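Local coordinates for protein L-hydantoinase (Arthrobacter aurescens, PDB 1GKR) that hydrolyses the cyclic amide ring of hydantoins with a two-zinc centre, favouring aryl over alkyl derivatives and with an enantioselectivity that depends on the substrate, at residues M66-K69 with N70-G73; F106-K109 with K110-G114; E134-K137 with M138-A141. One frame throughout, in Å; residues are numbered along the deposited sequence.

Contact 1. Residues M66-K69 with N70-G73; sequences MDLK and NRYG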
loop_
_atom_site.group_PDB
_atom_site.type_symbol
_atom_site.label_atom_id
_atom_site.label_comp_id
_atom_site.label_asym_id
_atom_site.label_seq_id
_atom_site.Cartn_x
_atom_site.Cartn_y
_atom_site.Cartn_z
ATOM N N MET A 66 38.745 6.358 -26.275
ATOM C CA MET A 66 39.532 5.142 -26.463
ATOM C C MET A 66 39.601 4.726 -27.932
ATOM O O MET A 66 39.628 5.588 -28.813
ATOM C CB MET A 66 38.972 4.019 -25.595
ATOM C CG MET A 66 38.883 4.412 -24.128
ATOM S SD MET A 66 40.437 5.114 -23.473
ATOM C CE MET A 66 41.205 3.618 -22.799
ATOM N N ASP A 67 39.622 3.428 -28.210
ATOM C CA ASP A 67 39.726 2.965 -29.596
ATOM C C ASP A 67 38.629 3.456 -30.531
ATOM O O ASP A 67 38.747 3.354 -31.752
ATOM C CB ASP A 67 39.792 1.431 -29.659
ATOM C CG ASP A 67 41.080 0.873 -29.072
ATOM O OD1 ASP A 67 41.968 1.674 -28.684
ATOM O OD2 ASP A 67 41.201 -0.371 -28.998
ATOM N N LEU A 68 37.566 4.003 -29.967
ATOM C CA LEU A 68 36.467 4.488 -30.782
ATOM C C LEU A 68 36.387 6.005 -30.771
ATOM O O LEU A 68 35.375 6.578 -31.173
ATOM C CB LEU A 68 35.151 3.916 -30.248
ATOM C CG LEU A 68 35.089 2.398 -30.073
ATOM C CD1 LEU A 68 33.756 2.023 -29.441
ATOM C CD2 LEU A 68 35.276 1.707 -31.429
ATOM N N LYS A 69 37.450 6.660 -30.331
ATOM C CA LYS A 69 37.404 8.103 -30.240
ATOM C C LYS A 69 37.035 8.851 -31.520
ATOM O O LYS A 69 36.382 9.886 -31.454
ATOM C CB LYS A 69 38.709 8.644 -29.655
ATOM C CG LYS A 69 39.886 8.668 -30.590
ATOM C CD LYS A 69 41.178 8.941 -29.811
ATOM C CE LYS A 69 41.604 7.711 -29.019
ATOM N NZ LYS A 69 42.814 7.953 -28.183
ATOM N N ASN A 70 37.406 8.348 -32.689
ATOM C CA ASN A 70 37.055 9.079 -33.899
ATOM C C ASN A 70 35.636 8.839 -34.372
ATOM O O ASN A 70 35.205 9.412 -35.367
ATOM C CB ASN A 70 38.032 8.755 -35.021
ATOM C CG ASN A 70 39.406 9.306 -34.751
ATOM O OD1 ASN A 70 39.568 10.515 -34.529
ATOM N ND2 ASN A 70 40.411 8.428 -34.754
ATOM N N ARG A 71 34.896 8.018 -33.645
ATOM C CA ARG A 71 33.539 7.712 -34.042
ATOM C C ARG A 71 32.453 8.224 -33.080
ATOM O O ARG A 71 31.360 8.606 -33.518
ATOM C CB ARG A 71 33.427 6.198 -34.220
ATOM C CG ARG A 71 32.121 5.695 -34.825
ATOM C CD ARG A 71 32.309 4.308 -35.470
ATOM N NE ARG A 71 33.498 4.277 -36.325
ATOM C CZ ARG A 71 34.701 3.853 -35.935
ATOM N NH1 ARG A 71 34.896 3.403 -34.697
ATOM N NH2 ARG A 71 35.725 3.906 -36.775
ATOM N N TYR A 72 32.758 8.245 -31.782
ATOM C CA TYR A 72 31.789 8.668 -30.771
ATOM C C TYR A 72 32.103 9.968 -30.034
ATOM O O TYR A 72 31.270 10.865 -29.993
ATOM C CB TYR A 72 31.610 7.537 -29.767
ATOM C CG TYR A 72 31.112 6.278 -30.415
ATOM C CD1 TYR A 72 29.771 6.137 -30.744
ATOM C CD2 TYR A 72 31.988 5.253 -30.761
ATOM C CE1 TYR A 72 29.306 5.004 -31.406
ATOM C CE2 TYR A 72 31.535 4.114 -31.424
ATOM C CZ TYR A 72 30.189 3.997 -31.744
ATOM O OH TYR A 72 29.709 2.879 -32.396
ATOM N N GLY A 73 33.292 10.063 -29.444
ATOM C CA GLY A 73 33.676 11.271 -28.730
ATOM C C GLY A 73 35.133 11.285 -28.294
ATOM O O GLY A 73 35.742 10.228 -28.076
HETATM O O HOH W 1 38.361 5.703 -33.711
#
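L68 and Y72 form the tight part of this turn, their side chains lying side by side and pointing the same way. L68 CB lies in the ring plane at the edge, 3.5 Å from Y72 CD2, where the backbone puts it. With CG anti to the carbonyl carbon (chi1 -53°), the CD1 branch comes beside the ring as well, standing off its plane on the side opposite R71 CG, 3.6 Å from Y72 CE2. Behind this apolar contact, L68 O accepts two backbone bonds. R71 N approaches at 2.9 Å from above the carbonyl plane, closing a type I beta turn over L68-R71; Y72 N, at 3.2 Å and nearly in line with the C=O bond, extends it by an i to i+4 bond. A glycine in place of L68 would probably leave the edge of the Y72 ring without its apolar neighbour and the backbone of the turn freer to move.

The other side is looser and more exposed. R71, its CG anti to the backbone N (chi1 -172°), places that atom over the rim of one face of the Y72 ring, and L68 CD2 lies at the edge of the guanidinium, in its plane, 3.7 Å from NH1. A water donates to D67 O and accepts from N70 N.

M66 and D67 pack on T96, F97 and P98, and R71 O accepts from H409 NE2. The side chain of Y72 is about 7 Å from that of H62, a zinc ligand on strand 51-62, which leads through this loop to helix 75-85.

Contact 2. Residues F106-K109 with K110-G114; sequences FLEK and KKQAG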
loop_
_atom_site.group_PDB
_atom_site.type_symbol
_atom_site.label_atom_id
_atom_site.label_comp_id
_atom_site.label_asym_id
_atom_site.label_seq_id
_atom_site.Cartn_x
_atom_site.Cartn_y
_atom_site.Cartn_z
ATOM N N PHE A 106 40.903 -0.090 -16.950
ATOM C CA PHE A 106 40.584 1.016 -16.061
ATOM C C PHE A 106 41.788 1.932 -15.898
ATOM O O PHE A 106 41.676 3.149 -16.080
ATOM C CB PHE A 106 40.151 0.478 -14.696
ATOM C CG PHE A 106 39.711 1.544 -13.729
ATOM C CD1 PHE A 106 38.400 2.021 -13.742
ATOM C CD2 PHE A 106 40.610 2.094 -12.824
ATOM C CE1 PHE A 106 37.989 3.035 -12.868
ATOM C CE2 PHE A 106 40.214 3.109 -11.946
ATOM C CZ PHE A 106 38.902 3.578 -11.972
ATOM N N LEU A 107 42.932 1.352 -15.541
ATOM C CA LEU A 107 44.155 2.134 -15.360
ATOM C C LEU A 107 44.541 2.892 -16.626
ATOM O O LEU A 107 45.054 4.014 -16.561
ATOM C CB LEU A 107 45.326 1.236 -14.958
ATOM C CG LEU A 107 45.662 1.023 -13.484
ATOM C CD1 LEU A 107 44.873 1.960 -12.602
ATOM C CD2 LEU A 107 45.366 -0.401 -13.133
ATOM N N GLU A 108 44.294 2.273 -17.776
ATOM C CA GLU A 108 44.628 2.901 -19.038
ATOM C C GLU A 108 43.708 4.081 -19.318
ATOM O O GLU A 108 44.177 5.144 -19.731
ATOM C CB GLU A 108 44.549 1.881 -20.181
ATOM C CG GLU A 108 45.121 2.367 -21.515
ATOM C CD GLU A 108 46.545 2.928 -21.395
ATOM O OE1 GLU A 108 47.353 2.361 -20.617
ATOM O OE2 GLU A 108 46.859 3.927 -22.089
ATOM N N LYS A 109 42.407 3.904 -19.079
ATOM C CA LYS A 109 41.446 4.979 -19.317
ATOM C C LYS A 109 41.740 6.159 -18.393
ATOM O O LYS A 109 41.622 7.312 -18.791
ATOM C CB LYS A 109 40.006 4.494 -19.108
ATOM C CG LYS A 109 38.974 5.536 -19.516
ATOM C CD LYS A 109 37.537 5.166 -19.147
ATOM C CE LYS A 109 36.866 4.369 -20.231
ATOM N NZ LYS A 109 35.404 4.640 -20.260
ATOM N N LYS A 110 42.144 5.866 -17.165
ATOM C CA LYS A 110 42.452 6.909 -16.200
ATOM C C LYS A 110 43.636 7.753 -16.654
ATOM O O LYS A 110 43.642 8.982 -16.512
ATOM C CB LYS A 110 42.760 6.268 -14.858
ATOM C CG LYS A 110 43.327 7.198 -13.815
ATOM C CD LYS A 110 43.435 6.422 -12.528
ATOM C CE LYS A 110 44.393 7.044 -11.543
ATOM N NZ LYS A 110 44.529 6.108 -10.386
ATOM N N LYS A 111 44.638 7.072 -17.196
ATOM C CA LYS A 111 45.845 7.717 -17.682
ATOM C C LYS A 111 45.476 8.644 -18.827
ATOM O O LYS A 111 45.818 9.824 -18.824
ATOM C CB LYS A 111 46.815 6.643 -18.151
ATOM C CG LYS A 111 48.180 7.123 -18.590
ATOM C CD LYS A 111 49.015 5.898 -18.946
ATOM C CE LYS A 111 50.133 6.208 -19.936
ATOM N NZ LYS A 111 50.732 4.936 -20.453
ATOM N N GLN A 112 44.761 8.101 -19.798
ATOM C CA GLN A 112 44.323 8.864 -20.957
ATOM C C GLN A 112 43.450 10.053 -20.576
ATOM O O GLN A 112 43.745 11.197 -20.933
ATOM C CB GLN A 112 43.536 7.952 -21.886
ATOM C CG GLN A 112 44.364 6.848 -22.479
ATOM C CD GLN A 112 44.947 7.256 -23.797
ATOM O OE1 GLN A 112 45.591 8.305 -23.910
ATOM N NE2 GLN A 112 44.719 6.434 -24.818
ATOM N N ALA A 113 42.361 9.761 -19.866
ATOM C CA ALA A 113 41.417 10.778 -19.417
ATOM C C ALA A 113 42.142 11.921 -18.718
ATOM O O ALA A 113 41.828 13.092 -18.934
ATOM C CB ALA A 113 40.408 10.159 -18.471
ATOM N N GLY A 114 43.109 11.571 -17.878
ATOM C CA GLY A 114 43.858 12.584 -17.162
ATOM C C GLY A 114 44.713 13.479 -18.045
ATOM O O GLY A 114 45.010 14.620 -17.691
#
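K109 O accepts from A113 N at 2.8 Å with an N-H...O angle of 163°, one of four successive backbone bonds of ordinary helical length. Q112 N to E108 O follows the same course, 3.0 Å at 174°. K110 N to F106 O and K111 N to L107 O continue the i to i+4 pattern, the latter at 3.2 Å and tilted from its carbonyl plane.

Farther out, the charged ends meet loosely. The E108 chain, bent at chi2 (52°), turns its carboxylate forward from CB toward the C-terminal end of the helix; OE1 lies 4.3 Å from K111 NZ, opposite charges too far apart for a salt bridge. E108 OE2 approaches the aliphatic part of Q112 instead, 3.9 Å from CG, with the carboxylate and amide planes steeply inclined to each other. The amide OE1 of Q112 has a weak hydrogen bond from R116.

All of this lies on helix 103-116, which connects the parallel strands 87-92 and 120-123 in a beta-alpha-beta unit of the TIM-barrel-type amidohydrolase fold. The inward side is largely aliphatic and aromatic, but K109 is buried there as well, its chain running over L123, T96 and T100 before NZ makes a long, weak ion pair with E92. F106 packs on T100, A143 and L123, K110 also touches L123, and A113 covers F121.

Contact 3. Residues E134-K137 with M138-A141; sequences EIRK and MHDA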
loop_
_atom_site.group_PDB
_atom_site.type_symbol
_atom_site.label_atom_id
_atom_site.label_comp_id
_atom_site.label_asym_id
_atom_site.label_seq_id
_atom_site.Cartn_x
_atom_site.Cartn_y
_atom_site.Cartn_z
ATOM N N GLU A 134 37.063 -8.567 -10.965
ATOM C CA GLU A 134 37.703 -7.319 -11.372
ATOM C C GLU A 134 37.114 -6.127 -10.617
ATOM O O GLU A 134 37.770 -5.094 -10.449
ATOM C CB GLU A 134 37.530 -7.081 -12.876
ATOM C CG GLU A 134 38.306 -8.026 -13.757
ATOM C CD GLU A 134 39.795 -8.015 -13.462
ATOM O OE1 GLU A 134 40.427 -6.931 -13.513
ATOM O OE2 GLU A 134 40.334 -9.103 -13.183
ATOM N N ILE A 135 35.869 -6.272 -10.173
ATOM C CA ILE A 135 35.186 -5.205 -9.457
ATOM C C ILE A 135 35.943 -4.740 -8.227
ATOM O O ILE A 135 36.142 -3.544 -8.030
ATOM C CB ILE A 135 33.772 -5.638 -9.060
ATOM C CG1 ILE A 135 32.897 -5.653 -10.316
ATOM C CG2 ILE A 135 33.207 -4.696 -7.995
ATOM C CD1 ILE A 135 31.560 -6.283 -10.132
ATOM N N ARG A 136 36.361 -5.686 -7.400
ATOM C CA ARG A 136 37.115 -5.365 -6.200
ATOM C C ARG A 136 38.377 -4.597 -6.590
ATOM O O ARG A 136 38.769 -3.637 -5.926
ATOM C CB ARG A 136 37.498 -6.661 -5.502
ATOM C CG ARG A 136 37.084 -6.746 -4.066
ATOM C CD ARG A 136 37.916 -5.824 -3.224
ATOM N NE ARG A 136 37.396 -5.787 -1.864
ATOM C CZ ARG A 136 37.775 -4.912 -0.938
ATOM N NH1 ARG A 136 38.692 -3.987 -1.220
ATOM N NH2 ARG A 136 37.217 -4.955 0.267
ATOM N N LYS A 137 39.004 -5.029 -7.683
ATOM C CA LYS A 137 40.234 -4.415 -8.179
ATOM C C LYS A 137 40.064 -2.961 -8.598
ATOM O O LYS A 137 40.883 -2.097 -8.247
ATOM C CB LYS A 137 40.776 -5.193 -9.381
ATOM C CG LYS A 137 41.150 -6.651 -9.130
ATOM C CD LYS A 137 41.819 -7.221 -10.379
ATOM C CE LYS A 137 42.061 -8.720 -10.279
ATOM N NZ LYS A 137 42.820 -9.228 -11.463
ATOM N N MET A 138 39.015 -2.699 -9.378
ATOM C CA MET A 138 38.754 -1.344 -9.847
ATOM C C MET A 138 38.364 -0.444 -8.674
ATOM O O MET A 138 38.746 0.732 -8.626
ATOM C CB MET A 138 37.671 -1.354 -10.936
ATOM C CG MET A 138 38.156 -1.971 -12.221
ATOM S SD MET A 138 37.016 -1.908 -13.606
ATOM C CE MET A 138 36.096 -3.427 -13.380
ATOM N N HIS A 139 37.616 -1.007 -7.727
ATOM C CA HIS A 139 37.209 -0.270 -6.540
ATOM C C HIS A 139 38.462 0.255 -5.849
ATOM O O HIS A 139 38.559 1.452 -5.538
ATOM C CB HIS A 139 36.456 -1.178 -5.568
ATOM C CG HIS A 139 36.125 -0.516 -4.266
ATOM N ND1 HIS A 139 35.216 0.512 -4.165
ATOM C CD2 HIS A 139 36.615 -0.708 -3.019
ATOM C CE1 HIS A 139 35.160 0.926 -2.911
ATOM N NE2 HIS A 139 36.001 0.203 -2.195
ATOM N N ASP A 140 39.417 -0.652 -5.619
ATOM C CA ASP A 140 40.676 -0.304 -4.968
ATOM C C ASP A 140 41.523 0.662 -5.789
ATOM O O ASP A 140 42.364 1.374 -5.242
ATOM C CB ASP A 140 41.491 -1.560 -4.649
ATOM C CG ASP A 140 40.858 -2.414 -3.550
ATOM O OD1 ASP A 140 40.269 -1.849 -2.599
ATOM O OD2 ASP A 140 40.968 -3.659 -3.627
ATOM N N ALA A 141 41.304 0.701 -7.099
ATOM C CA ALA A 141 42.066 1.615 -7.938
ATOM C C ALA A 141 41.390 2.977 -8.023
ATOM O O ALA A 141 41.876 3.865 -8.726
ATOM C CB ALA A 141 42.247 1.037 -9.326
#
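R136 and D140, one helical turn apart, form an i to i+4 salt bridge on helix 132-140, near its C-terminal end. From CB the arginine chain turns sharply at chi2 (-71°), then runs extended through CD and NE to the guanidinium. CD passes 3.8 Å from D140 OD2, and the tip does the rest: NH1 lies 3.0 Å from D140 OD1 and also makes a weak hydrogen bond to D140 OD2. The carboxylate approaches the guanidinium at its edge, the two planes being 42° apart. H139 CD2 lies obliquely to the same guanidinium, a looser neighbour. R136 also touches E172 and C176 of helix 163-176, and H139 meets C176 as well.

Underneath, the backbone bonds are regular: M138 N to E134 O and H139 N to I135 O, both 2.9 Å, and D140 N to R136 O. The bond from A141 N to K137 O is weak.

E134 and K137 pair three residues apart, and the glutamate has a second partner, since its OE1 accepts from L103 N at the start of helix 103-116. M138 and I135 lie on the buried side of the helix: I135 packs on I173 and F146, while M138 meets F106 and F146 and brings its CE 4.0 Å from E134 CB. K137 NZ meets the syn side of E134 OE2 at 3.0 Å, 23° out of the carboxylate plane.

How the contacts relate
The three contacts run in series along the chain. Contact 1 is a surface turn in a loop, whereas contacts 2 and 3 are partly buried helical turns. Contact 2 lies between the others and touches both: M66 CE packs on K109 CA at 3.7 Å, and on the other flank L107 CD1 lies 4.3 Å from A141 CB. Contacts 1 and 3 do not touch, their nearest atoms being about 12 Å apart. The chemistry changes with place. The loop turn is held by backbone bonds and apolar packing, the charges of contact 2 pair loosely, beyond salt-bridge distance, and helix 132-140, away from the zinc site, carries true salt bridges. Contacts 1 and 2 lie nearer the metals.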